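Local coordinates for ribokinase (Arabidopsis thaliana, PDB 6ILS), which catalyses the magnesium-dependent transfer of a phosphoryl group from ATP to O-5 of D-ribose, giving D-ribose 5-phosphate, at residues 13-19 / 31-37; 44-49 / 259-264; 117-123 / 144-149. All blocks are in the same frame, centred on the assembly; numbering follows the deposited sequence.

How the contacts relate
The three contacts come from different parts of one PfkB-family kinase and converge on the bound ribose, which each of them touches. Contact 1 comes first along the chain and joins two strands of the small four-stranded sheet. Strand 33-39 of that sheet is followed directly by helix 41-51, which carries the first half of contact 2. The second half lies on helix 257-270, so contact 3 falls within the long span between them. Contact 3 packs the end of helix 116-119 and the turn after it against the link from strand 138-143 to helix 147-158. The contact centres are about 21 to 27 Å apart. No two contacts touch, and the sugar is their common point.

Contact 1 (13-19 / 31-37); sequences ADIYVEI and AKTGQTL. With RIB (alpha-D-ribofuranose), chain F.
Ile15 and Thr36 form the mainly apolar centre, lying alongside each other as a non-hydrogen-bonded pair of two antiparallel strands. Ile15 CD1 meets both branches of Thr36, CG2 at 3.6 Å and OG1 at 3.1 Å. His67 of the second subunit packs on both. Further along, Val17 on the same face, and Ile19 just beyond it, meet the methyl of Ala31, with Ile19 CG2 4.0 Å from Ala31 CB. On the other face Leu37 CD1 lies 4.3 Å from Tyr16 CE2. Paired backbone bonds link Asp14 with Leu37 and Tyr16 with Gln35. The Asp14 N to Leu37 O bond is 2.8 Å and nearly straight (171°). At one end Glu18 runs beside Lys32, its carboxylate resting on the Thr33 CG2 methyl. At the other end Asp14 turns its carboxylate to the ribose, with CG beside its own backbone N (chi1 -72°). Asp14 OD1 takes a very short bond of 2.5 Å from ribose O2, and Asp14 OD2 takes one of 2.6 Å from ribose O3. Replacing Asp14 with an alanine would probably leave both sugar hydroxyls without these acceptors. The two-pronged grip is consistent with recognition of the adjacent O2 and O3 hydroxyls by the small sheet.

Contact 2 (44-49 / 259-264); sequences NQAACG and DTFTAA. With RIB (alpha-D-ribofuranose), chain F; ATP (adenosine-5'-triphosphate), chain E.
Two amides hold the carboxylate of Asp259, the predicted proton acceptor, one on each oxygen. Asn44 ND2 gives Asp259 OD2 an almost straight bond of 2.9 Å (176°). Gln45 NE2 gives Asp259 OD1 one of 3.1 Å. Both arrive on the anti side, about 30° out of the carboxylate plane, with each amide plane turned well out of it. Held on both oxygens, the carboxylate has little freedom to turn. Gln45 gets there by a fully extended chain, and its OE1 is held by Gln142. Asp259 closes the Gly-Ala-Gly-Asp signature of PfkB kinases at the start of helix 257-270.

Ligand contacts come next. Ribose O5, the hydroxyl that is phosphorylated, donates to Asp259 OD2 at 2.5 Å. Asn44 ND2 also makes a weak bond to ribose O3. Phe261 touches ATP, with its CD2 3.4 Å from ATP O3'.

Packing does the rest. The Ala263 methyl rests on the Gln45 carbonyl, and its CB lies 3.7 Å from Cys48 SG. The axes are 8.4 Å apart and cross at -54°.

Around this buried helix pair, strand 138-143 touches Gln45 and Ala263 through Leu140, strand 164-170 meets Asp259 and Thr262, and helix 275-289 covers Thr260, Phe261 and Ala264.

Contact 3 (117-123 / 144-149); sequences NMKAWPE and EIPDSI. With RIB (alpha-D-ribofuranose), chain F.
Trp121 lays one face of its indole over Ile149 and Ile145. Ile149 CG2 stands over the six-membered ring in a CH-pi contact, 4.2 Å from its centroid and 18° off the ring normal. Ile145 CD1 comes to the same face, also toward the rim, 4.1 Å from Trp121 CZ2. Pro146 approaches the pyrrole side obliquely, with its CD 3.7 Å from Trp121 CD1. A weak bond from Trp121 NE1 to Asn117 O, 2.8 Å long, ties the ring to its own segment. Pro146 is the N-cap residue of helix 147-158. The indole thus sits at the turn from strand 138-143 into that helix, a strand-to-helix link of the Rossmann-like PfkB fold. Val8 and Val59, from two strands of the large sheet, also touch Trp121. Beside this cluster the bent chain of Met118 brings SD against the Ile145 backbone and within 4.0 Å of Pro146 CD. Asn117 CB meets Glu144 O at 3.5 Å, while Asn117 ND2 bonds to Ala11 O. Glu144 extends its chain to the ribose. Its OE2 accepts a 2.6 Å bond from ribose O1, and its OE1 is held by Ser10 and the backbone N of Lys41.

Contact 1 (13-19 / 31-37)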
# COMPACT_ATOMS: atom_id res chain seq x y z
N ALA B 13 -5.41 0.57 5.70
CA ALA B 13 -4.00 0.90 5.63
C ALA B 13 -3.92 2.24 4.90
O ALA B 13 -4.44 2.37 3.80
CB ALA B 13 -3.19 -0.18 4.92
N ASP B 14 -3.29 3.22 5.52
CA ASP B 14 -3.16 4.54 4.93
C ASP B 14 -1.82 4.65 4.20
O ASP B 14 -0.78 4.63 4.83
CB ASP B 14 -3.27 5.61 6.01
CG ASP B 14 -4.70 5.76 6.55
OD1 ASP B 14 -5.65 5.42 5.81
OD2 ASP B 14 -4.86 6.25 7.69
N ILE B 15 -1.89 4.73 2.87
CA ILE B 15 -0.69 4.79 2.03
C ILE B 15 -0.37 6.24 1.64
O ILE B 15 -0.94 6.77 0.70
CB ILE B 15 -0.84 3.98 0.73
CG1 ILE B 15 -1.43 2.58 0.99
CG2 ILE B 15 0.52 3.85 0.04
CD1 ILE B 15 -0.49 1.64 1.63
N TYR B 16 0.53 6.86 2.38
CA TYR B 16 0.93 8.25 2.15
C TYR B 16 2.10 8.34 1.20
O TYR B 16 3.13 7.73 1.44
CB TYR B 16 1.31 8.91 3.47
CG TYR B 16 0.16 9.02 4.42
CD1 TYR B 16 -0.78 10.03 4.29
CD2 TYR B 16 0.00 8.11 5.46
CE1 TYR B 16 -1.84 10.14 5.16
CE2 TYR B 16 -1.05 8.20 6.33
CZ TYR B 16 -1.98 9.22 6.18
OH TYR B 16 -3.04 9.32 7.05
N VAL B 17 1.94 9.12 0.14
CA VAL B 17 3.07 9.42 -0.74
C VAL B 17 3.25 10.94 -0.85
O VAL B 17 2.29 11.68 -1.12
CB VAL B 17 2.91 8.79 -2.14
CG1 VAL B 17 2.89 7.26 -2.03
CG2 VAL B 17 1.66 9.29 -2.85
N GLU B 18 4.47 11.40 -0.59
CA GLU B 18 4.81 12.81 -0.75
C GLU B 18 5.21 13.10 -2.19
O GLU B 18 6.21 12.58 -2.69
CB GLU B 18 5.95 13.19 0.19
CG GLU B 18 5.53 13.35 1.63
CD GLU B 18 6.71 13.66 2.53
OE1 GLU B 18 7.66 14.33 2.05
OE2 GLU B 18 6.70 13.23 3.71
N ILE B 19 4.42 13.94 -2.86
CA ILE B 19 4.74 14.34 -4.23
C ILE B 19 4.80 15.87 -4.34
O ILE B 19 4.47 16.58 -3.39
CB ILE B 19 3.70 13.79 -5.24
CG1 ILE B 19 2.31 14.34 -4.94
CG2 ILE B 19 3.68 12.27 -5.20
CD1 ILE B 19 1.21 13.72 -5.79
N ALA B 31 7.82 10.02 -6.33
CA ALA B 31 7.59 10.64 -5.03
C ALA B 31 8.90 10.80 -4.29
O ALA B 31 9.87 10.09 -4.55
CB ALA B 31 6.61 9.80 -4.21
N LYS B 32 8.93 11.75 -3.36
CA LYS B 32 10.10 11.95 -2.51
C LYS B 32 10.20 10.82 -1.49
O LYS B 32 11.26 10.23 -1.29
CB LYS B 32 10.02 13.30 -1.80
CG LYS B 32 10.70 13.34 -0.44
CD LYS B 32 10.52 14.69 0.25
CE LYS B 32 11.28 14.75 1.57
NZ LYS B 32 12.72 15.07 1.38
N THR B 33 9.08 10.51 -0.83
CA THR B 33 9.06 9.44 0.14
C THR B 33 7.63 8.95 0.38
O THR B 33 6.70 9.28 -0.38
CB THR B 33 9.71 9.88 1.49
OG1 THR B 33 9.85 8.75 2.36
CG2 THR B 33 8.90 10.97 2.17
N GLY B 34 7.46 8.14 1.42
CA GLY B 34 6.16 7.59 1.76
C GLY B 34 6.19 6.84 3.08
O GLY B 34 7.26 6.62 3.67
N GLN B 35 5.01 6.46 3.54
CA GLN B 35 4.86 5.67 4.75
C GLN B 35 3.50 5.00 4.72
O GLN B 35 2.54 5.60 4.26
CB GLN B 35 5.01 6.54 5.99
CG GLN B 35 5.35 5.79 7.26
CD GLN B 35 5.71 6.73 8.40
OE1 GLN B 35 5.76 7.95 8.21
NE2 GLN B 35 5.96 6.17 9.58
N THR B 36 3.42 3.75 5.17
CA THR B 36 2.13 3.06 5.28
C THR B 36 1.80 2.88 6.75
O THR B 36 2.58 2.28 7.50
CB THR B 36 2.14 1.69 4.58
OG1 THR B 36 2.21 1.88 3.16
CG2 THR B 36 0.87 0.92 4.92
N LEU B 37 0.65 3.40 7.17
CA LEU B 37 0.28 3.38 8.58
C LEU B 37 -1.11 2.79 8.81
O LEU B 37 -1.95 2.80 7.92
CB LEU B 37 0.34 4.80 9.16
CG LEU B 37 1.70 5.51 9.24
CD1 LEU B 37 1.52 6.97 9.59
CD2 LEU B 37 2.61 4.82 10.25
O5 RIB F . -10.00 10.04 10.06
C5 RIB F . -8.83 9.44 9.58
C4 RIB F . -9.14 8.38 8.73
O4 RIB F . -10.07 8.78 7.61
C3 RIB F . -7.79 8.03 7.96
O3 RIB F . -7.01 7.06 8.82
C2 RIB F . -8.11 7.65 6.81
O2 RIB F . -7.88 6.21 6.58
C1 RIB F . -9.72 8.03 6.60
O1 RIB F . -10.49 6.88 6.57

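Contact 2 (44-49 / 259-264)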
# COMPACT_ATOMS: atom_id res chain seq x y z
N ASN B 44 -9.16 3.86 14.19
CA ASN B 44 -8.65 5.03 14.92
C ASN B 44 -9.41 5.26 16.20
O ASN B 44 -8.84 5.51 17.25
CB ASN B 44 -8.74 6.31 14.08
CG ASN B 44 -7.72 6.36 12.97
OD1 ASN B 44 -6.78 5.56 12.93
ND2 ASN B 44 -7.88 7.33 12.07
N GLN B 45 -10.74 5.22 16.10
CA GLN B 45 -11.57 5.48 17.28
C GLN B 45 -11.39 4.40 18.33
O GLN B 45 -11.32 4.70 19.53
CB GLN B 45 -13.02 5.65 16.83
CG GLN B 45 -13.14 6.93 16.02
CD GLN B 45 -14.54 7.23 15.53
OE1 GLN B 45 -15.52 6.62 15.97
NE2 GLN B 45 -14.65 8.18 14.61
N ALA B 46 -11.27 3.13 17.91
CA ALA B 46 -11.05 2.05 18.85
C ALA B 46 -9.67 2.19 19.51
O ALA B 46 -9.53 2.00 20.72
CB ALA B 46 -11.17 0.69 18.16
N ALA B 47 -8.66 2.49 18.70
CA ALA B 47 -7.32 2.70 19.26
C ALA B 47 -7.31 3.80 20.32
O ALA B 47 -6.69 3.67 21.38
CB ALA B 47 -6.31 3.01 18.17
N CYS B 48 -8.02 4.88 20.03
CA CYS B 48 -8.12 5.99 20.98
C CYS B 48 -8.73 5.56 22.31
O CYS B 48 -8.17 5.79 23.38
CB CYS B 48 -8.93 7.12 20.36
SG CYS B 48 -9.23 8.48 21.50
N GLY B 49 -9.89 4.92 22.22
CA GLY B 49 -10.57 4.42 23.40
C GLY B 49 -9.66 3.53 24.23
O GLY B 49 -9.56 3.71 25.43
N ASP B 259 -11.17 11.81 14.88
CA ASP B 259 -11.46 10.50 15.44
C ASP B 259 -11.17 10.46 16.93
O ASP B 259 -11.94 9.91 17.72
CB ASP B 259 -10.66 9.41 14.72
CG ASP B 259 -11.06 9.28 13.26
OD1 ASP B 259 -12.28 9.34 13.00
OD2 ASP B 259 -10.17 9.13 12.39
N THR B 260 -10.04 11.07 17.30
CA THR B 260 -9.65 11.16 18.70
C THR B 260 -10.68 11.95 19.49
O THR B 260 -11.10 11.55 20.59
CB THR B 260 -8.27 11.83 18.81
OG1 THR B 260 -7.29 10.99 18.16
CG2 THR B 260 -7.89 12.04 20.25
N PHE B 261 -11.09 13.08 18.92
CA PHE B 261 -12.07 13.95 19.58
C PHE B 261 -13.34 13.15 19.90
O PHE B 261 -13.85 13.16 21.02
CB PHE B 261 -12.41 15.17 18.71
CG PHE B 261 -13.33 16.15 19.40
CD1 PHE B 261 -14.71 16.00 19.35
CD2 PHE B 261 -12.81 17.19 20.15
CE1 PHE B 261 -15.56 16.89 20.01
CE2 PHE B 261 -13.65 18.08 20.81
CZ PHE B 261 -15.03 17.93 20.75
N THR B 262 -13.85 12.46 18.88
CA THR B 262 -15.13 11.76 19.02
C THR B 262 -15.02 10.58 19.98
O THR B 262 -15.86 10.40 20.86
CB THR B 262 -15.63 11.26 17.64
OG1 THR B 262 -15.66 12.36 16.72
CG2 THR B 262 -17.03 10.69 17.77
N ALA B 263 -13.95 9.80 19.88
CA ALA B 263 -13.78 8.69 20.81
C ALA B 263 -13.52 9.13 22.25
O ALA B 263 -13.99 8.48 23.19
CB ALA B 263 -12.64 7.76 20.32
N ALA B 264 -12.78 10.23 22.44
CA ALA B 264 -12.47 10.71 23.79
C ALA B 264 -13.75 11.25 24.44
O ALA B 264 -14.00 11.06 25.63
CB ALA B 264 -11.37 11.80 23.75
O5 RIB F . -10.00 10.04 10.06
C5 RIB F . -8.83 9.44 9.58
C4 RIB F . -9.14 8.38 8.73
O4 RIB F . -10.07 8.78 7.61
C3 RIB F . -7.79 8.03 7.96
O3 RIB F . -7.01 7.06 8.82
C2 RIB F . -8.11 7.65 6.81
O2 RIB F . -7.88 6.21 6.58
C1 RIB F . -9.72 8.03 6.60
O1 RIB F . -10.49 6.88 6.57
PG ATP E . -12.89 16.20 11.43
O1G ATP E . -14.06 15.34 11.73
O2G ATP E . -11.61 15.38 11.40
O3G ATP E . -13.02 16.85 10.09
PB ATP E . -12.47 18.83 12.34
O1B ATP E . -12.53 19.55 13.62
O2B ATP E . -13.40 19.49 11.43
O3B ATP E . -12.86 17.32 12.58
PA ATP E . -9.60 19.28 12.11
O1A ATP E . -9.41 20.77 11.82
O2A ATP E . -8.54 18.48 11.40
O3A ATP E . -11.03 18.82 11.60
O5' ATP E . -9.46 19.03 13.65
C5' ATP E . -9.70 17.75 14.19
C4' ATP E . -9.70 17.89 15.77
O4' ATP E . -8.37 18.53 16.22
C3' ATP E . -10.61 18.70 16.11
O3' ATP E . -11.22 18.28 17.35
C2' ATP E . -9.89 20.17 16.36
O2' ATP E . -10.75 20.93 17.26
C1' ATP E . -8.73 19.91 16.82
N9 ATP E . -7.73 20.84 16.25
C8 ATP E . -7.39 21.36 15.04
N7 ATP E . -6.33 22.19 15.23
C5 ATP E . -6.01 22.17 16.57
C6 ATP E . -5.03 22.84 17.30
N6 ATP E . -4.04 23.76 16.81
N1 ATP E . -4.95 22.64 18.61
C2 ATP E . -5.82 21.78 19.25
N3 ATP E . -6.78 21.13 18.55
C4 ATP E . -6.88 21.34 17.20

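Contact 3 (117-123 / 144-149)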
# COMPACT_ATOMS: atom_id res chain seq x y z
N ASN B 117 -14.01 -3.50 4.18
CA ASN B 117 -14.84 -2.57 4.98
C ASN B 117 -16.24 -2.44 4.39
O ASN B 117 -17.23 -2.28 5.14
CB ASN B 117 -14.21 -1.18 5.05
CG ASN B 117 -12.94 -1.14 5.89
OD1 ASN B 117 -12.87 -1.71 6.98
ND2 ASN B 117 -11.93 -0.45 5.38
N MET B 118 -16.32 -2.49 3.07
CA MET B 118 -17.59 -2.30 2.36
C MET B 118 -18.20 -3.62 1.89
O MET B 118 -19.42 -3.70 1.69
CB MET B 118 -17.40 -1.37 1.16
CG MET B 118 -17.16 0.08 1.52
SD MET B 118 -18.49 0.82 2.47
CE MET B 118 -19.80 0.94 1.25
N LYS B 119 -17.38 -4.65 1.72
CA LYS B 119 -17.83 -5.83 0.99
C LYS B 119 -17.82 -7.15 1.75
O LYS B 119 -18.33 -8.15 1.24
CB LYS B 119 -17.00 -5.95 -0.29
CG LYS B 119 -17.33 -4.85 -1.30
CD LYS B 119 -16.37 -4.86 -2.48
CE LYS B 119 -16.81 -3.85 -3.54
NZ LYS B 119 -15.84 -3.81 -4.67
N ALA B 120 -17.29 -7.17 2.96
CA ALA B 120 -17.14 -8.44 3.67
C ALA B 120 -18.10 -8.63 4.84
O ALA B 120 -17.88 -9.49 5.69
CB ALA B 120 -15.72 -8.59 4.17
N TRP B 121 -19.14 -7.80 4.90
CA TRP B 121 -20.12 -7.92 5.96
C TRP B 121 -21.25 -8.84 5.53
O TRP B 121 -21.59 -8.89 4.35
CB TRP B 121 -20.69 -6.54 6.31
CG TRP B 121 -19.68 -5.58 6.91
CD1 TRP B 121 -18.93 -4.65 6.24
CD2 TRP B 121 -19.33 -5.47 8.29
NE1 TRP B 121 -18.13 -3.96 7.13
CE2 TRP B 121 -18.36 -4.44 8.40
CE3 TRP B 121 -19.75 -6.12 9.45
CZ2 TRP B 121 -17.82 -4.06 9.62
CZ3 TRP B 121 -19.20 -5.74 10.66
CH2 TRP B 121 -18.24 -4.72 10.73
N PRO B 122 -21.87 -9.56 6.48
CA PRO B 122 -23.02 -10.37 6.07
C PRO B 122 -24.20 -9.48 5.69
O PRO B 122 -24.28 -8.33 6.13
CB PRO B 122 -23.33 -11.19 7.32
CG PRO B 122 -22.94 -10.28 8.44
CD PRO B 122 -21.73 -9.50 7.94
N GLU B 123 -25.09 -10.00 4.86
CA GLU B 123 -26.30 -9.27 4.49
C GLU B 123 -27.10 -8.95 5.75
O GLU B 123 -27.62 -7.85 5.90
CB GLU B 123 -27.13 -10.09 3.50
CG GLU B 123 -28.57 -9.62 3.36
CD GLU B 123 -29.31 -10.31 2.22
OE1 GLU B 123 -28.65 -10.95 1.37
OE2 GLU B 123 -30.56 -10.21 2.17
N GLU B 144 -17.92 4.58 6.87
CA GLU B 144 -16.91 3.91 6.04
C GLU B 144 -17.19 2.41 5.96
O GLU B 144 -16.32 1.63 5.55
CB GLU B 144 -15.50 4.18 6.59
CG GLU B 144 -15.06 5.64 6.47
CD GLU B 144 -13.57 5.86 6.74
OE1 GLU B 144 -12.95 5.09 7.52
OE2 GLU B 144 -13.01 6.80 6.14
N ILE B 145 -18.38 2.01 6.39
CA ILE B 145 -18.91 0.65 6.17
C ILE B 145 -20.37 0.83 5.67
O ILE B 145 -20.91 1.95 5.71
CB ILE B 145 -18.86 -0.24 7.45
CG1 ILE B 145 -19.89 0.24 8.48
CG2 ILE B 145 -17.45 -0.28 8.05
CD1 ILE B 145 -20.02 -0.62 9.68
N PRO B 146 -21.00 -0.25 5.18
CA PRO B 146 -22.32 -0.03 4.54
C PRO B 146 -23.41 0.54 5.45
O PRO B 146 -23.51 0.15 6.60
CB PRO B 146 -22.71 -1.43 4.06
CG PRO B 146 -21.40 -2.11 3.81
CD PRO B 146 -20.48 -1.60 4.89
N ASP B 147 -24.25 1.42 4.90
CA ASP B 147 -25.42 1.94 5.60
C ASP B 147 -26.22 0.82 6.26
O ASP B 147 -26.71 0.97 7.38
CB ASP B 147 -26.33 2.71 4.63
CG ASP B 147 -25.75 4.07 4.23
OD1 ASP B 147 -24.98 4.65 5.01
OD2 ASP B 147 -26.09 4.56 3.13
N SER B 148 -26.34 -0.30 5.57
CA SER B 148 -27.18 -1.40 6.05
C SER B 148 -26.68 -1.96 7.36
O SER B 148 -27.46 -2.25 8.26
CB SER B 148 -27.25 -2.53 5.02
OG SER B 148 -27.74 -3.70 5.64
N ILE B 149 -25.36 -2.10 7.46
CA ILE B 149 -24.74 -2.60 8.67
C ILE B 149 -24.88 -1.59 9.81
O ILE B 149 -25.20 -1.97 10.93
CB ILE B 149 -23.24 -2.91 8.42
CG1 ILE B 149 -23.12 -4.00 7.35
CG2 ILE B 149 -22.55 -3.33 9.71
CD1 ILE B 149 -23.83 -5.29 7.72
O5 RIB F . -10.00 10.04 10.06
C5 RIB F . -8.83 9.44 9.58
C4 RIB F . -9.14 8.38 8.73
O4 RIB F . -10.07 8.78 7.61
C3 RIB F . -7.79 8.03 7.96
O3 RIB F . -7.01 7.06 8.82
C2 RIB F . -8.11 7.65 6.81
O2 RIB F . -7.88 6.21 6.58
C1 RIB F . -9.72 8.03 6.60
O1 RIB F . -10.49 6.88 6.57